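Local coordinates for NAD-dependent L-serine dehydrogenase (Pseudomonas aeruginosa, PDB 3OBB), which catalyses the NAD-dependent oxidation of L-serine and methyl-L-serine, with only low activity toward beta-hydroxyisobutyrate, and works as a homotetramer, at residues 69-72 / 73-76; 101-104 / 105-109; 204-207 / 208-211; 240-243 / 244-247; 272-275 / 276-279. All coordinates share one frame; numbering follows the deposited sequence.

Interaction 1: 69-72 / 73-76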
loop_
_atom_site.group_PDB
_atom_site.type_symbol
_atom_site.label_atom_id
_atom_site.label_comp_id
_atom_site.label_asym_id
_atom_site.label_seq_id
_atom_site.Cartn_x
_atom_site.Cartn_y
_atom_site.Cartn_z
ATOM N N ALA A 69 15.119 16.584 -17.762
ATOM C CA ALA A 69 15.725 15.906 -16.599
ATOM C C ALA A 69 16.194 16.788 -15.417
ATOM O O ALA A 69 16.814 17.841 -15.600
ATOM C CB ALA A 69 16.834 14.952 -17.045
ATOM N N SER A 70 15.894 16.312 -14.204
ATOM C CA SER A 70 16.278 16.946 -12.911
ATOM C C SER A 70 17.822 17.135 -12.734
ATOM O O SER A 70 18.283 18.182 -12.240
ATOM C CB SER A 70 15.627 16.176 -11.719
ATOM O OG SER A 70 15.693 16.864 -10.455
ATOM N N GLN A 71 18.610 16.142 -13.146
ATOM C CA GLN A 71 20.074 16.281 -13.066
ATOM C C GLN A 71 20.725 16.583 -14.434
ATOM O O GLN A 71 21.938 16.497 -14.595
ATOM C CB GLN A 71 20.731 15.104 -12.303
ATOM C CG GLN A 71 19.990 14.674 -11.001
ATOM C CD GLN A 71 20.296 15.544 -9.751
ATOM O OE1 GLN A 71 19.403 16.216 -9.196
ATOM N NE2 GLN A 71 21.554 15.504 -9.293
ATOM N N HIS A 72 19.894 16.948 -15.407
ATOM C CA HIS A 72 20.340 17.691 -16.586
ATOM C C HIS A 72 20.404 19.171 -16.224
ATOM O O HIS A 72 21.396 19.837 -16.477
ATOM C CB HIS A 72 19.344 17.533 -17.737
ATOM C CG HIS A 72 19.871 16.791 -18.929
ATOM N ND1 HIS A 72 21.214 16.530 -19.126
ATOM C CD2 HIS A 72 19.231 16.302 -20.021
ATOM C CE1 HIS A 72 21.373 15.888 -20.272
ATOM N NE2 HIS A 72 20.186 15.749 -20.842
ATOM N N VAL A 73 19.311 19.664 -15.646
ATOM C CA VAL A 73 19.108 21.079 -15.329
ATOM C C VAL A 73 20.197 21.664 -14.402
ATOM O O VAL A 73 20.708 22.768 -14.629
ATOM C CB VAL A 73 17.692 21.272 -14.710
ATOM C CG1 VAL A 73 17.610 22.498 -13.824
ATOM C CG2 VAL A 73 16.620 21.333 -15.807
ATOM N N GLU A 74 20.534 20.903 -13.365
ATOM C CA GLU A 74 21.401 21.360 -12.303
ATOM C C GLU A 74 22.826 21.360 -12.818
ATOM O O GLU A 74 23.525 22.352 -12.694
ATOM C CB GLU A 74 21.241 20.436 -11.106
ATOM C CG GLU A 74 21.640 21.027 -9.793
ATOM C CD GLU A 74 21.770 19.960 -8.762
ATOM O OE1 GLU A 74 20.749 19.586 -8.157
ATOM O OE2 GLU A 74 22.897 19.467 -8.577
ATOM N N GLY A 75 23.220 20.258 -13.450
ATOM C CA GLY A 75 24.494 20.161 -14.161
ATOM C C GLY A 75 24.719 21.227 -15.228
ATOM O O GLY A 75 25.856 21.616 -15.472
ATOM N N LEU A 76 23.642 21.701 -15.857
ATOM C CA LEU A 76 23.728 22.778 -16.843
ATOM C C LEU A 76 24.059 24.115 -16.196
ATOM O O LEU A 76 24.962 24.811 -16.652
ATOM C CB LEU A 76 22.423 22.915 -17.622
ATOM C CG LEU A 76 22.324 24.033 -18.662
ATOM C CD1 LEU A 76 23.043 23.624 -19.924
ATOM C CD2 LEU A 76 20.873 24.355 -18.968
#
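A69 and V73 meet through the first i to i+4 backbone bond of the helix: V73 N donates to A69 O over 3.1 Å, at an N-H...O angle of 160°. A69 sits at the N-cap position, and its carbonyl also receives a weak bond from H72 N, so one oxygen gathers two amides at the helix start. The methyl CG2 of V73 leans over the same oxygen, 3.5 Å from A69 O. One step further on, L76 N reaches H72 O at 3.0 Å along a more bent path, and L76 CB packs 3.4 Å from H72 O.

Next to this turn, Q71 and E74 run alongside each other and point the same way. Their amide and carboxylate planes are turned 81° apart, and Q71 OE1 stays 3.8 Å from E74 OE1, so the two ends are neighbours without a bond. E74 has CG anti to its backbone N (chi1 -158°) and an extended chain, which carries the carboxylate toward helix 101-112. There OE1 is hydrogen-bonded to S103 OG and OE2 forms a salt bridge with K106.

Further out, S70 OG is hydrogen-bonded to A100 N, which ties the helix start to the loop before helix 101-112. V73 packs against S97 and I107, and L76 against L67 and L83. L76 also lies about 4 Å, side chain to side chain, from I9 of the NAD+ site. This is the opening turn of a helix flanking the mixed, mostly parallel sheet of the Rossmann-type NAD-binding domain.

Interaction 2: 101-104 / 105-109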
loop_
_atom_site.group_PDB
_atom_site.type_symbol
_atom_site.label_atom_id
_atom_site.label_comp_id
_atom_site.label_asym_id
_atom_site.label_seq_id
_atom_site.Cartn_x
_atom_site.Cartn_y
_atom_site.Cartn_z
ATOM N N PRO A 101 12.861 19.866 -5.321
ATOM C CA PRO A 101 13.004 21.089 -4.555
ATOM C C PRO A 101 14.415 21.337 -4.026
ATOM O O PRO A 101 14.875 22.471 -4.079
ATOM C CB PRO A 101 12.018 20.880 -3.399
ATOM C CG PRO A 101 10.942 20.124 -4.018
ATOM C CD PRO A 101 11.617 19.160 -4.948
ATOM N N THR A 102 15.073 20.299 -3.501
ATOM C CA THR A 102 16.436 20.421 -2.983
ATOM C C THR A 102 17.299 20.981 -4.106
ATOM O O THR A 102 17.955 22.008 -3.941
ATOM C CB THR A 102 17.018 19.075 -2.458
ATOM O OG1 THR A 102 16.269 18.641 -1.320
ATOM C CG2 THR A 102 18.466 19.242 -2.020
ATOM N N SER A 103 17.262 20.318 -5.252
ATOM C CA SER A 103 17.989 20.773 -6.432
ATOM C C SER A 103 17.664 22.221 -6.853
ATOM O O SER A 103 18.577 22.968 -7.207
ATOM C CB SER A 103 17.804 19.794 -7.580
ATOM O OG SER A 103 18.158 20.392 -8.801
ATOM N N ALA A 104 16.396 22.624 -6.786
ATOM C CA ALA A 104 16.008 24.022 -7.052
ATOM C C ALA A 104 16.585 25.033 -6.058
ATOM O O ALA A 104 16.903 26.161 -6.437
ATOM C CB ALA A 104 14.509 24.161 -7.081
ATOM N N ARG A 105 16.661 24.661 -4.786
ATOM C CA ARG A 105 17.255 25.542 -3.772
ATOM C C ARG A 105 18.748 25.723 -4.018
ATOM O O ARG A 105 19.289 26.827 -3.883
ATOM C CB ARG A 105 17.050 24.987 -2.357
ATOM C CG ARG A 105 15.634 25.119 -1.873
ATOM C CD ARG A 105 15.438 24.575 -0.477
ATOM N NE ARG A 105 14.080 24.050 -0.442
ATOM C CZ ARG A 105 13.753 22.776 -0.257
ATOM N NH1 ARG A 105 14.677 21.857 -0.007
ATOM N NH2 ARG A 105 12.477 22.445 -0.266
ATOM N N LYS A 106 19.403 24.614 -4.344
ATOM C CA LYS A 106 20.817 24.585 -4.687
ATOM C C LYS A 106 21.115 25.548 -5.844
ATOM O O LYS A 106 22.020 26.390 -5.739
ATOM C CB LYS A 106 21.219 23.146 -5.020
ATOM C CG LYS A 106 22.680 22.923 -5.176
ATOM C CD LYS A 106 23.172 21.780 -4.274
ATOM C CE LYS A 106 24.472 21.191 -4.828
ATOM N NZ LYS A 106 24.261 20.738 -6.256
ATOM N N ILE A 107 20.353 25.440 -6.934
ATOM C CA ILE A 107 20.471 26.399 -8.032
ATOM C C ILE A 107 20.126 27.812 -7.552
ATOM O O ILE A 107 20.843 28.747 -7.885
ATOM C CB ILE A 107 19.627 26.014 -9.296
ATOM C CG1 ILE A 107 20.079 24.656 -9.848
ATOM C CG2 ILE A 107 19.824 27.028 -10.404
ATOM C CD1 ILE A 107 18.981 23.869 -10.584
ATOM N N HIS A 108 19.043 27.973 -6.781
ATOM C CA HIS A 108 18.653 29.308 -6.276
ATOM C C HIS A 108 19.794 30.029 -5.542
ATOM O O HIS A 108 20.045 31.218 -5.772
ATOM C CB HIS A 108 17.446 29.229 -5.336
ATOM C CG HIS A 108 16.127 29.500 -6.001
ATOM N ND1 HIS A 108 15.710 30.768 -6.334
ATOM C CD2 HIS A 108 15.113 28.672 -6.339
ATOM C CE1 HIS A 108 14.502 30.713 -6.857
ATOM N NE2 HIS A 108 14.115 29.451 -6.874
ATOM N N ALA A 109 20.468 29.294 -4.657
ATOM C CA ALA A 109 21.535 29.833 -3.822
ATOM C C ALA A 109 22.739 30.221 -4.652
ATOM O O ALA A 109 23.377 31.262 -4.399
ATOM C CB ALA A 109 21.942 28.820 -2.727
#
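R105 folds back over the first turn of helix 101-112, the helix of the beta-alpha-beta unit that links strands 92-95 and 117-124 in the NAD-binding domain. Its CG lies anti to the carbonyl carbon (chi1 -73°), which sends the chain back toward the N-terminal end. The guanidinium comes to lie with one face toward P101 O; R105 NH2 is 3.5 Å from P101 CB, while R105 NH1 passes T102 OG1 at 3.8 Å, too far for a bond. The same P101 O takes the R105 backbone amide.

The packed side of the helix is made by A104, I107 and H108. A104 rests on Q170 of helix 168-196 and on I99. I107 carries its CD1 methyl back along the helix to 3.5 Å from S103 O and fits among V73, L78 and M118. S103 is buried beside it, with S103 OG 4.0 Å from I107 CD1.

On the other side, T102 and K106 are exposed. K106 keeps its CB near S103 O, 3.4 Å away, but its chain bends at chi2 and chi4 and leads away from its own helix toward helix 70-78. R105 is partly exposed and touches N197 of the second subunit.

Four successive backbone bonds run under all this, the straightest being I107 N to S103 O at 171°. A104 O accepts H108 N at 2.8 Å and also meets the edge of the H108 ring: while NE2 is bonded to D120 OD1, H108 CD2 stands 3.1 Å from A104 O, near the ring plane.

Interaction 3: 204-207 / 208-211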
loop_
_atom_site.group_PDB
_atom_site.type_symbol
_atom_site.label_atom_id
_atom_site.label_comp_id
_atom_site.label_asym_id
_atom_site.label_seq_id
_atom_site.Cartn_x
_atom_site.Cartn_y
_atom_site.Cartn_z
ATOM N N LEU A 204 -22.084 5.804 -13.246
ATOM C CA LEU A 204 -21.195 5.847 -12.088
ATOM C C LEU A 204 -20.272 7.071 -12.085
ATOM O O LEU A 204 -20.114 7.696 -11.028
ATOM C CB LEU A 204 -20.380 4.565 -11.970
ATOM C CG LEU A 204 -19.358 4.593 -10.851
ATOM C CD1 LEU A 204 -20.004 4.661 -9.425
ATOM C CD2 LEU A 204 -18.400 3.422 -10.966
ATOM N N ALA A 205 -19.672 7.387 -13.252
ATOM C CA ALA A 205 -18.827 8.571 -13.407
ATOM C C ALA A 205 -19.569 9.847 -13.013
ATOM O O ALA A 205 -19.032 10.680 -12.280
ATOM C CB ALA A 205 -18.282 8.695 -14.868
ATOM N N GLU A 206 -20.808 10.003 -13.494
ATOM C CA GLU A 206 -21.559 11.231 -13.213
ATOM C C GLU A 206 -21.861 11.327 -11.706
ATOM O O GLU A 206 -21.723 12.400 -11.098
ATOM C CB GLU A 206 -22.844 11.349 -14.071
ATOM C CG GLU A 206 -23.655 12.632 -13.732
ATOM C CD GLU A 206 -25.137 12.666 -14.189
ATOM O OE1 GLU A 206 -25.644 11.649 -14.744
ATOM O OE2 GLU A 206 -25.795 13.727 -13.956
ATOM N N ILE A 207 -22.265 10.205 -11.103
ATOM C CA ILE A 207 -22.633 10.190 -9.674
ATOM C C ILE A 207 -21.456 10.625 -8.805
ATOM O O ILE A 207 -21.581 11.521 -7.969
ATOM C CB ILE A 207 -23.179 8.798 -9.248
ATOM C CG1 ILE A 207 -24.599 8.601 -9.773
ATOM C CG2 ILE A 207 -23.205 8.628 -7.748
ATOM C CD1 ILE A 207 -25.024 7.142 -9.878
HETATM N N MSE A 208 -20.292 10.027 -9.053
HETATM C CA MSE A 208 -19.111 10.296 -8.234
HETATM C C MSE A 208 -18.592 11.687 -8.481
HETATM O O MSE A 208 -18.196 12.366 -7.520
HETATM C CB MSE A 208 -18.016 9.251 -8.445
HETATM C CG MSE A 208 -18.425 7.866 -8.005
HETATM SE SE MSE A 208 -16.945 6.643 -7.859
HETATM C CE MSE A 208 -16.281 6.770 -9.716
ATOM N N ARG A 209 -18.618 12.128 -9.747
ATOM C CA ARG A 209 -18.120 13.464 -10.119
ATOM C C ARG A 209 -18.889 14.532 -9.370
ATOM O O ARG A 209 -18.327 15.567 -8.951
ATOM C CB ARG A 209 -18.215 13.728 -11.644
ATOM C CG ARG A 209 -17.994 15.213 -12.001
ATOM C CD ARG A 209 -18.072 15.536 -13.508
ATOM N NE ARG A 209 -19.367 15.148 -14.057
ATOM C CZ ARG A 209 -20.453 15.911 -14.040
ATOM N NH1 ARG A 209 -20.369 17.149 -13.538
ATOM N NH2 ARG A 209 -21.620 15.431 -14.554
ATOM N N ARG A 210 -20.182 14.276 -9.190
ATOM C CA ARG A 210 -21.083 15.259 -8.594
ATOM C C ARG A 210 -21.244 15.078 -7.070
ATOM O O ARG A 210 -22.007 15.810 -6.433
ATOM C CB ARG A 210 -22.455 15.160 -9.248
ATOM C CG ARG A 210 -22.553 15.654 -10.678
ATOM C CD ARG A 210 -23.797 16.549 -10.696
ATOM N NE ARG A 210 -24.804 15.998 -11.549
ATOM C CZ ARG A 210 -26.037 16.474 -11.697
ATOM N NH1 ARG A 210 -26.474 17.526 -11.001
ATOM N NH2 ARG A 210 -26.843 15.864 -12.558
ATOM N N SER A 211 -20.513 14.121 -6.504
ATOM C CA SER A 211 -20.623 13.797 -5.094
ATOM C C SER A 211 -19.276 13.898 -4.363
ATOM O O SER A 211 -18.319 14.499 -4.882
ATOM C CB SER A 211 -21.286 12.425 -4.908
ATOM O OG SER A 211 -22.498 12.385 -5.643
#
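L204 to R209 make up the last turns of helix 201-209, with regular i to i+4 bonds: M208 N to L204 O, and R209 N to A205 O at 2.9 Å. At R210 the chain leaves the helix, and its amide is shared, R210 N pointing mainly to E206 O at 3.1 Å and only weakly to I207 O. S211 N turns back to M208 O. I207 O also accepts the S211 hydroxyl, with S211 OG 2.6 Å away; chi1 of -52° puts OG beside the backbone N, where it can reach back to that carbonyl.

Among the side chains, the charged pair is E206 and R210. They lie alongside and point the same way, with carboxylate and guanidinium only 17° from coplanar. R210 NH2 meets E206 OE2 at 2.8 Å, nearly along the C-O axis and almost straight (175°). R210 NE adds a weak bond to the same oxygen, so the whole salt bridge rests on one carboxylate oxygen. R209 crosses E206 obliquely, its guanidinium plane almost parallel to the carboxylate plane. R209 NH2 is 3.6 Å from E206 CG; it is 4.5 Å from E206 OE2, beyond a salt bridge, and its charge would probably add some attraction. R210 CG lies over one face of the R209 guanidinium, toward its rim.

On the buried side, L204 CD1 packs on M208 CG at 3.8 Å, and the selenomethionine bends at chi3 so that its CE returns to L204 CG. M208 reaches A190 and M191 of helix 168-196, while E206, I207 and R210 pack on F161 of the second subunit. This is a helix C-terminus in the all-helical C-terminal domain, placed at a subunit interface.

Interaction 4: 240-243 / 244-247. With ACT (acetate ion), chain D.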
loop_
_atom_site.group_PDB
_atom_site.type_symbol
_atom_site.label_atom_id
_atom_site.label_comp_id
_atom_site.label_asym_id
_atom_site.label_seq_id
_atom_site.Cartn_x
_atom_site.Cartn_y
_atom_site.Cartn_z
ATOM N N GLY A 240 -1.649 12.819 -24.413
ATOM C CA GLY A 240 -1.827 13.255 -23.028
ATOM C C GLY A 240 -0.522 13.437 -22.256
ATOM O O GLY A 240 0.374 14.121 -22.690
ATOM N N PHE A 241 -0.407 12.811 -21.103
ATOM C CA PHE A 241 0.727 13.059 -20.230
ATOM C C PHE A 241 1.304 11.695 -19.881
ATOM O O PHE A 241 0.668 10.902 -19.194
ATOM C CB PHE A 241 0.230 13.833 -18.998
ATOM C CG PHE A 241 1.266 14.011 -17.901
ATOM C CD1 PHE A 241 1.027 13.522 -16.639
ATOM C CD2 PHE A 241 2.463 14.687 -18.137
ATOM C CE1 PHE A 241 1.994 13.716 -15.573
ATOM C CE2 PHE A 241 3.392 14.876 -17.107
ATOM C CZ PHE A 241 3.137 14.370 -15.818
HETATM N N MSE A 242 2.508 11.422 -20.372
HETATM C CA MSE A 242 3.064 10.078 -20.341
HETATM C C MSE A 242 3.158 9.530 -18.929
HETATM O O MSE A 242 3.557 10.233 -17.999
HETATM C CB MSE A 242 4.482 10.069 -20.912
HETATM C CG MSE A 242 4.630 10.612 -22.306
HETATM SE SE MSE A 242 6.367 10.104 -23.095
HETATM C CE MSE A 242 7.579 10.158 -21.636
ATOM N N ALA A 243 2.844 8.252 -18.798
ATOM C CA ALA A 243 3.006 7.525 -17.544
ATOM C C ALA A 243 4.427 7.653 -17.011
ATOM O O ALA A 243 4.645 7.716 -15.790
ATOM C CB ALA A 243 2.638 6.020 -17.755
ATOM N N GLN A 244 5.402 7.663 -17.922
ATOM C CA GLN A 244 6.813 7.731 -17.517
ATOM C C GLN A 244 7.099 9.053 -16.814
ATOM O O GLN A 244 7.813 9.074 -15.801
ATOM C CB GLN A 244 7.748 7.535 -18.707
ATOM C CG GLN A 244 9.216 7.510 -18.331
ATOM C CD GLN A 244 10.109 7.277 -19.565
ATOM O OE1 GLN A 244 9.666 7.451 -20.709
ATOM N NE2 GLN A 244 11.367 6.919 -19.330
ATOM N N LEU A 245 6.517 10.139 -17.333
ATOM C CA LEU A 245 6.609 11.462 -16.708
ATOM C C LEU A 245 5.889 11.551 -15.351
ATOM O O LEU A 245 6.416 12.152 -14.391
ATOM C CB LEU A 245 6.063 12.540 -17.643
ATOM C CG LEU A 245 6.879 12.813 -18.912
ATOM C CD1 LEU A 245 6.167 13.865 -19.787
ATOM C CD2 LEU A 245 8.314 13.239 -18.567
HETATM N N MSE A 246 4.686 10.977 -15.266
HETATM C CA MSE A 246 4.044 10.841 -13.965
HETATM C C MSE A 246 4.939 10.060 -12.968
HETATM O O MSE A 246 5.047 10.452 -11.807
HETATM C CB MSE A 246 2.671 10.177 -14.097
HETATM C CG MSE A 246 1.972 9.968 -12.749
HETATM SE SE MSE A 246 1.847 11.665 -11.741
HETATM C CE MSE A 246 0.139 12.095 -12.499
ATOM N N ALA A 247 5.579 8.970 -13.414
ATOM C CA ALA A 247 6.458 8.166 -12.529
ATOM C C ALA A 247 7.652 8.999 -12.063
ATOM O O ALA A 247 8.082 8.893 -10.916
ATOM C CB ALA A 247 6.959 6.912 -13.245
HETATM C C ACT D . -2.961 15.151 -26.419
HETATM O O ACT D . -2.370 14.053 -26.471
HETATM O OXT ACT D . -3.818 15.318 -27.305
HETATM C CH3 ACT D . -2.692 16.211 -25.385
#
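The F241 ring reaches forward against the first turn of helix 243-260, and the bumps of that turn meet it. L245 CB presses 3.6 Å from F241 CE2, with L245 CD1 beside CD2 and CE2. On the other side M246 CB approaches F241 CE1 to 3.9 Å, while the selenomethionine chain, bent at chi2 and chi3, curls round to put its CE at the ring edge, in plane. The ring thus nests between L245 and M246. With chi1 at 172° its CG is anti to the backbone N, the setting that carries the ring to the helix.

M242 fills the neighbouring hollow. It runs alongside Q244 and crosses L245, M242 CE lying 3.5 Å from Q244 OE1 and 3.9 Å from L245 CG. M242 is the N-cap residue, and M242 O accepts M246 N at 3.0 Å in the carbonyl plane; A243 O takes A247 N.

Outside the two segments, F241 meets F287 edge-to-face, and its amide is bonded to D286. A buffer molecule and an acetate lie about 3 Å from the F241 side chain. The arrangement is a hydrophobic staple, F241 against M246, at the N-terminus of helix 243-260, with L245 one turn before K248, which binds NAD+.

Interaction 5: 272-275 / 276-279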
loop_
_atom_site.group_PDB
_atom_site.type_symbol
_atom_site.label_atom_id
_atom_site.label_comp_id
_atom_site.label_asym_id
_atom_site.label_seq_id
_atom_site.Cartn_x
_atom_site.Cartn_y
_atom_site.Cartn_z
ATOM N N SER A 272 4.599 2.816 -6.986
ATOM C CA SER A 272 4.755 1.385 -7.235
ATOM C C SER A 272 3.906 0.879 -8.397
ATOM O O SER A 272 4.365 0.076 -9.177
ATOM C CB SER A 272 4.448 0.606 -5.957
ATOM O OG SER A 272 5.419 0.970 -4.958
ATOM N N LEU A 273 2.683 1.374 -8.504
ATOM C CA LEU A 273 1.730 0.992 -9.555
ATOM C C LEU A 273 2.137 1.565 -10.921
ATOM O O LEU A 273 2.067 0.866 -11.957
ATOM C CB LEU A 273 0.303 1.402 -9.163
ATOM C CG LEU A 273 -0.249 0.678 -7.903
ATOM C CD1 LEU A 273 -1.629 1.198 -7.549
ATOM C CD2 LEU A 273 -0.301 -0.929 -8.011
ATOM N N TYR A 274 2.619 2.809 -10.911
ATOM C CA TYR A 274 3.201 3.391 -12.130
ATOM C C TYR A 274 4.402 2.599 -12.596
ATOM O O TYR A 274 4.569 2.379 -13.794
ATOM C CB TYR A 274 3.451 4.900 -12.008
ATOM C CG TYR A 274 2.179 5.617 -12.357
ATOM C CD1 TYR A 274 1.769 5.711 -13.694
ATOM C CD2 TYR A 274 1.321 6.110 -11.359
ATOM C CE1 TYR A 274 0.567 6.311 -14.046
ATOM C CE2 TYR A 274 0.101 6.710 -11.703
ATOM C CZ TYR A 274 -0.267 6.796 -13.042
ATOM O OH TYR A 274 -1.465 7.359 -13.391
ATOM N N ARG A 275 5.211 2.106 -11.662
ATOM C CA ARG A 275 6.376 1.341 -12.086
ATOM C C ARG A 275 5.986 0.008 -12.731
ATOM O O ARG A 275 6.669 -0.457 -13.642
ATOM C CB ARG A 275 7.399 1.184 -10.950
ATOM C CG ARG A 275 7.986 2.556 -10.593
ATOM C CD ARG A 275 9.458 2.544 -10.321
ATOM N NE ARG A 275 9.948 3.868 -9.925
ATOM C CZ ARG A 275 10.551 4.150 -8.771
ATOM N NH1 ARG A 275 10.759 3.207 -7.868
ATOM N NH2 ARG A 275 10.952 5.391 -8.521
ATOM N N LEU A 276 4.885 -0.579 -12.247
ATOM C CA LEU A 276 4.277 -1.785 -12.830
ATOM C C LEU A 276 3.844 -1.505 -14.260
ATOM O O LEU A 276 4.051 -2.303 -15.132
ATOM C CB LEU A 276 3.049 -2.179 -12.006
ATOM C CG LEU A 276 3.112 -3.356 -11.014
ATOM C CD1 LEU A 276 4.487 -3.626 -10.358
ATOM C CD2 LEU A 276 1.951 -3.360 -9.988
ATOM N N LEU A 277 3.260 -0.338 -14.494
ATOM C CA LEU A 277 2.867 0.065 -15.843
ATOM C C LEU A 277 4.070 0.140 -16.762
ATOM O O LEU A 277 3.967 -0.223 -17.933
ATOM C CB LEU A 277 2.131 1.415 -15.830
ATOM C CG LEU A 277 0.706 1.338 -15.275
ATOM C CD1 LEU A 277 0.146 2.742 -15.160
ATOM C CD2 LEU A 277 -0.173 0.425 -16.168
ATOM N N LEU A 278 5.203 0.585 -16.220
ATOM C CA LEU A 278 6.436 0.693 -16.991
ATOM C C LEU A 278 6.962 -0.682 -17.387
ATOM O O LEU A 278 7.329 -0.878 -18.558
ATOM C CB LEU A 278 7.507 1.513 -16.264
ATOM C CG LEU A 278 7.161 2.931 -15.734
ATOM C CD1 LEU A 278 8.418 3.639 -15.186
ATOM C CD2 LEU A 278 6.436 3.860 -16.710
ATOM N N LYS A 279 6.967 -1.632 -16.433
ATOM C CA LYS A 279 7.379 -2.995 -16.748
ATOM C C LYS A 279 6.523 -3.516 -17.904
ATOM O O LYS A 279 7.021 -4.249 -18.744
ATOM C CB LYS A 279 7.285 -3.978 -15.550
ATOM C CG LYS A 279 7.899 -3.573 -14.144
ATOM C CD LYS A 279 9.249 -2.794 -14.163
ATOM C CE LYS A 279 10.452 -3.709 -14.116
ATOM N NZ LYS A 279 11.560 -3.159 -14.977
#
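Y274 and L277 lie alongside and point the same way, so one edge of helix 265-279 carries a ring and a methyl together: L277 CD1 comes obliquely to the ring, 3.7 Å from Y274 CD1. L277 has CG anti to the carbonyl carbon (chi1 -73°), which places L277 CG 3.6 Å from L273 O.

L273 and L276 meet differently. Their chains are crossed at a slant and touch by methyls, L273 CD2 on L276 CD2 at 3.9 Å. L276 CB sits tight against L273 O at 3.2 Å. L278, on another flank, folds its CG over Y274 O at 3.3 Å, and K279 curls its bent chain so that CG packs 3.4 Å from R275 O. Four backbone bonds, from S272 O with L276 N to R275 O with K279 N, hold the turns.

R275 and L276 look outward to other subunits: R275 NH1 is hydrogen-bonded to S262 O of the third subunit, and L276 packs on L276 of the fourth. Y274 faces inward, its hydroxyl bonded to F287 O and its ring against M184, I185 and M246. This is a core helix of the C-terminal helical domain, with one side in the domain interior and another in the tetramer interface.

In the fold
Interactions 1 and 2 belong to the Rossmann-type NAD-binding domain, on helices 70-78 and 101-112. Their centres are 11 Å apart, and the two helices are joined by a salt bridge, a hydrogen bond and apolar packing. Interactions 3, 4 and 5 follow in order along the chain in the helical C-terminal domain. Interactions 4 and 5, also with centres 11 Å apart, touch through consecutive helices 243-260 and 265-279. Interaction 3 stands apart, its centre 25 Å from that of interaction 4 and 42 Å from that of interaction 1, across the chain's centre. Interactions 3 and 5, and R105 of interaction 2, reach other subunits. The C-terminal domain thus contributes both to the NAD+ site, near interaction 4, and to the tetramer interfaces.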